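Local coordinates for phosphate-binding protein PstS 2 (Streptococcus pneumoniae, PDB 4H1X) that probably serves as the solute-binding component of the PstSACB ABC transporter, delivering phosphate for import across the cell membrane, at residues Ile68-Leu73 and Asp252-Lys257; Leu158-Ser163 and Ile207-Arg212. One frame throughout, in Å; residues are numbered along the deposited sequence. Where two conformers were deposited one is given.

Interaction 1: Ile68-Leu73 and Asp252-Lys257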
# COMPACT_ATOMS: atom_id res chain seq x y z
N ILE A 68 12.65 14.86 -5.65
CA ILE A 68 12.10 14.11 -4.52
C ILE A 68 10.84 13.41 -4.99
O ILE A 68 10.04 14.00 -5.74
CB ILE A 68 11.84 15.01 -3.27
CG1 ILE A 68 11.48 14.15 -2.02
CG2 ILE A 68 10.77 16.11 -3.53
CD1 ILE A 68 11.36 15.02 -0.76
N GLY A 69 10.66 12.18 -4.54
CA GLY A 69 9.48 11.40 -4.92
C GLY A 69 9.13 10.40 -3.84
O GLY A 69 9.78 10.37 -2.79
N TYR A 70 8.08 9.60 -4.09
CA TYR A 70 7.69 8.59 -3.12
C TYR A 70 7.45 7.27 -3.86
O TYR A 70 6.95 7.26 -4.99
CB TYR A 70 6.46 8.99 -2.28
CG TYR A 70 5.31 9.50 -3.13
CD1 TYR A 70 4.43 8.61 -3.76
CD2 TYR A 70 5.09 10.86 -3.30
CE1 TYR A 70 3.40 9.08 -4.57
CE2 TYR A 70 4.06 11.34 -4.12
CZ TYR A 70 3.20 10.44 -4.73
OH TYR A 70 2.20 10.93 -5.53
N ILE A 71 7.84 6.17 -3.22
CA ILE A 71 7.68 4.82 -3.78
C ILE A 71 7.30 3.84 -2.68
O ILE A 71 7.55 4.09 -1.48
CB ILE A 71 9.02 4.31 -4.45
CG1 ILE A 71 10.18 4.23 -3.38
CG2 ILE A 71 9.44 5.14 -5.70
CD1 ILE A 71 11.54 3.67 -3.83
N SER A 72 6.77 2.68 -3.10
CA SER A 72 6.52 1.57 -2.18
C SER A 72 7.87 1.20 -1.55
O SER A 72 8.87 1.10 -2.27
CB SER A 72 5.92 0.39 -2.95
OG SER A 72 4.66 0.73 -3.53
N LEU A 73 7.93 1.04 -0.22
CA LEU A 73 9.17 0.74 0.50
C LEU A 73 9.92 -0.50 -0.06
O LEU A 73 11.13 -0.46 -0.16
CB LEU A 73 8.89 0.55 1.99
CG LEU A 73 10.10 0.29 2.90
CD1 LEU A 73 11.17 1.40 2.78
CD2 LEU A 73 9.65 0.15 4.34
N ASP A 252 4.83 20.21 3.42
CA ASP A 252 5.22 21.50 2.85
C ASP A 252 5.90 21.32 1.48
O ASP A 252 5.60 22.07 0.54
CB ASP A 252 6.17 22.25 3.79
CG ASP A 252 5.51 22.95 4.95
OD1 ASP A 252 4.26 22.84 5.09
OD2 ASP A 252 6.23 23.61 5.74
N VAL A 253 6.79 20.33 1.37
CA VAL A 253 7.50 20.06 0.11
C VAL A 253 6.51 19.55 -0.97
O VAL A 253 6.48 20.12 -2.07
CB VAL A 253 8.69 19.08 0.33
CG1 VAL A 253 9.27 18.60 -1.00
CG2 VAL A 253 9.80 19.74 1.17
N PHE A 254 5.72 18.52 -0.65
CA PHE A 254 4.85 17.92 -1.66
C PHE A 254 3.64 18.80 -2.02
O PHE A 254 3.12 18.63 -3.12
CB PHE A 254 4.45 16.49 -1.28
CG PHE A 254 5.54 15.52 -1.68
CD1 PHE A 254 5.57 14.96 -2.96
CD2 PHE A 254 6.61 15.25 -0.82
CE1 PHE A 254 6.60 14.10 -3.35
CE2 PHE A 254 7.63 14.38 -1.22
CZ PHE A 254 7.61 13.79 -2.47
N SER A 255 3.26 19.78 -1.16
CA SER A 255 2.20 20.75 -1.46
C SER A 255 2.77 22.02 -2.13
O SER A 255 2.01 22.93 -2.46
CB SER A 255 1.43 21.15 -0.19
OG SER A 255 2.30 21.88 0.67
N GLY A 256 4.09 22.07 -2.29
CA GLY A 256 4.81 23.17 -2.94
C GLY A 256 4.99 24.44 -2.13
O GLY A 256 5.23 25.51 -2.71
N LYS A 257 4.92 24.34 -0.79
CA LYS A 257 5.08 25.48 0.13
C LYS A 257 6.55 25.76 0.46
O LYS A 257 6.92 26.90 0.75
CB LYS A 257 4.30 25.22 1.43
CG LYS A 257 2.80 25.30 1.27
CD LYS A 257 2.09 24.83 2.54
CE LYS A 257 0.63 24.55 2.31
NZ LYS A 257 -0.08 24.20 3.57
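Gly69 of strand 67-72 and Phe254 in the last turn of helix 247-254 come nearest in backbone terms, their CA atoms 8.6 Å apart, so the gap is spanned by side chains from the helix end and from the strand. Phe254 reaches the strand backbone with the far end of its ring: CZ lies 3.9 Å from Gly69 CA, which sits in the ring plane at its edge. Ile68 meets the ring at CE2 and CZ, Tyr70 at CE1 and CD1. Ile68 brings CD1 to 3.8 Å from Phe254 CE2; its CG1 is anti to the backbone N (chi1 -171°), which carries the branch out to the helix while CG2 meets Val253 CG1 at 3.9 Å. Tyr70 offers a ring edge, with CD2 3.6 Å from Phe254 CE1. The planes of these two rings are inclined at 54°, an oblique pairing with centroids 5.6 Å apart. Phe26 of helix 21-30 joins them, stacked on Tyr70 and edge-to-face with Phe254, while Tyr70 OH is hydrogen-bonded to Arg16 N. Just beyond the contact, Gly256 ends the helix in a Schellman motif. With no hydrogen bond between the segments and every touching residue buried, the helix end is held against the sheet by apolar and aromatic contact.

Interaction 2: Leu158-Ser163 and Ile207-Arg212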
# COMPACT_ATOMS: atom_id res chain seq x y z
N LEU A 158 -14.20 -18.19 -6.25
CA LEU A 158 -14.07 -17.14 -5.26
C LEU A 158 -14.06 -15.82 -5.96
O LEU A 158 -13.43 -15.68 -7.03
CB LEU A 158 -12.79 -17.27 -4.43
CG LEU A 158 -12.84 -18.24 -3.29
CD1 LEU A 158 -11.48 -18.36 -2.66
CD2 LEU A 158 -13.88 -17.82 -2.25
N SER A 159 -14.76 -14.85 -5.38
CA SER A 159 -14.77 -13.48 -5.89
C SER A 159 -14.12 -12.59 -4.85
O SER A 159 -14.59 -12.54 -3.70
CB SER A 159 -16.19 -13.01 -6.21
OG SER A 159 -16.15 -11.66 -6.63
N VAL A 160 -13.03 -11.93 -5.23
CA VAL A 160 -12.27 -11.05 -4.33
C VAL A 160 -12.34 -9.64 -4.94
O VAL A 160 -12.00 -9.47 -6.11
CB VAL A 160 -10.81 -11.54 -4.08
CG1 VAL A 160 -10.13 -10.64 -3.06
CG2 VAL A 160 -10.79 -13.00 -3.60
N VAL A 161 -12.88 -8.67 -4.19
CA VAL A 161 -13.15 -7.35 -4.76
C VAL A 161 -12.62 -6.22 -3.91
O VAL A 161 -12.78 -6.27 -2.69
CB VAL A 161 -14.70 -7.19 -4.90
CG1 VAL A 161 -15.09 -5.79 -5.38
CG2 VAL A 161 -15.31 -8.28 -5.80
N GLY A 162 -12.12 -5.15 -4.55
CA GLY A 162 -11.75 -3.98 -3.78
C GLY A 162 -10.60 -3.13 -4.27
O GLY A 162 -10.38 -2.99 -5.47
N SER A 163 -9.80 -2.67 -3.31
CA SER A 163 -8.70 -1.74 -3.54
C SER A 163 -7.74 -2.17 -4.64
O SER A 163 -7.24 -3.30 -4.63
CB SER A 163 -7.90 -1.54 -2.25
OG SER A 163 -6.79 -0.71 -2.50
N ILE A 207 -14.65 -12.07 -0.49
CA ILE A 207 -13.62 -11.37 0.29
C ILE A 207 -13.44 -9.97 -0.30
O ILE A 207 -13.42 -9.82 -1.54
CB ILE A 207 -12.29 -12.17 0.25
CG1 ILE A 207 -12.49 -13.60 0.87
CG2 ILE A 207 -11.15 -11.45 0.99
CD1 ILE A 207 -11.36 -14.62 0.49
N GLY A 208 -13.28 -8.99 0.58
CA GLY A 208 -13.02 -7.61 0.17
C GLY A 208 -11.59 -7.23 0.46
O GLY A 208 -10.97 -7.77 1.39
N MSE A 209 -11.06 -6.28 -0.33
CA MSE A 209 -9.70 -5.75 -0.20
C MSE A 209 -9.80 -4.27 0.11
O MSE A 209 -10.43 -3.53 -0.64
CB MSE A 209 -8.85 -5.95 -1.47
CG MSE A 209 -8.84 -7.37 -2.01
SE MSE A 209 -7.78 -7.43 -3.67
CE MSE A 209 -8.93 -6.46 -4.90
N VAL A 210 -9.19 -3.86 1.22
CA VAL A 210 -9.27 -2.49 1.75
C VAL A 210 -7.85 -2.06 2.11
O VAL A 210 -7.23 -2.68 2.96
CB VAL A 210 -10.24 -2.46 2.98
CG1 VAL A 210 -10.30 -1.07 3.61
CG2 VAL A 210 -11.65 -2.93 2.58
N SER A 211 -7.32 -1.00 1.46
CA SER A 211 -5.92 -0.58 1.71
C SER A 211 -5.83 0.57 2.73
O SER A 211 -5.00 1.47 2.59
CB SER A 211 -5.27 -0.17 0.38
OG SER A 211 -6.16 0.70 -0.31
N ARG A 212 -6.66 0.51 3.78
CA ARG A 212 -6.70 1.52 4.84
C ARG A 212 -7.47 0.96 6.01
O ARG A 212 -8.04 -0.13 5.89
CB ARG A 212 -7.42 2.80 4.32
CG ARG A 212 -8.82 2.54 3.76
CD ARG A 212 -9.64 3.80 3.50
NE ARG A 212 -10.88 3.53 2.74
CZ ARG A 212 -11.99 3.03 3.27
NH1 ARG A 212 -12.04 2.71 4.56
NH2 ARG A 212 -13.07 2.83 2.51
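Val161 is gripped through both its backbone polar atoms: its N donates to Ile207 O at 2.9 Å, and its O accepts from Met209 N. Ile207 N to Ser159 O and Ser163 N to Met209 O extend the series, giving the alternating pattern of parallel strands; the N-to-C directions of the two short strands differ by 26°. The last bond, 2.9 Å from Ser163 N to Met209 O, is nearly straight at the hydrogen (175°), yet its donor stands 47° out of the carbonyl plane. Gly162, with no side chain, lets its CA come to 3.4 Å from Met209 O.

Among the side chains, Val160 CG1 meets CG of Met209, a selenomethionine, at 3.7 Å, the two crossing at about a right angle. A bend at its last torsion turns Met209 CE back to 3.5 Å from Gly162 N. Past the strand ends, Ser163 OG and Ser211 OG share a 2.7 Å hydrogen bond; Ser193 OG receives Ser211 N, and Ser167 OG bonds Ser163 O.

Helix 164-180 packs on Val160 and Met209, helix 116-126 on Ile207, and helix 193-202 on Val210. Strand 183-190 pairs beside 155-162 and strand 103-110 beside 207-210, placing this parallel pair inside the sheet of an alpha/beta lobe characteristic of periplasmic binding proteins.

Both contacts are buried and both reach the same mixed sheet, but they lie on opposite sides of the chain's centre, their own centres 28 Å apart and nearest atoms about 11 Å apart. Interaction 1 fastens a helix end to one strand and buries 207 Å²; interaction 2 pairs two strands and buries 470 Å². Their chemistry follows: side chains without cross-segment hydrogen bonds in the first, a parallel-strand series of backbone hydrogen bonds plus a serine pair in the second. Strand 223-236 relates them, pairing with 67-72 and also with 103-110, the neighbour of 207-210. The side chain of Ser163 lies about 6 Å from a bound citrate, probably from the crystallisation liquor, which also shares a weak hydrogen bond with Ser72 OG.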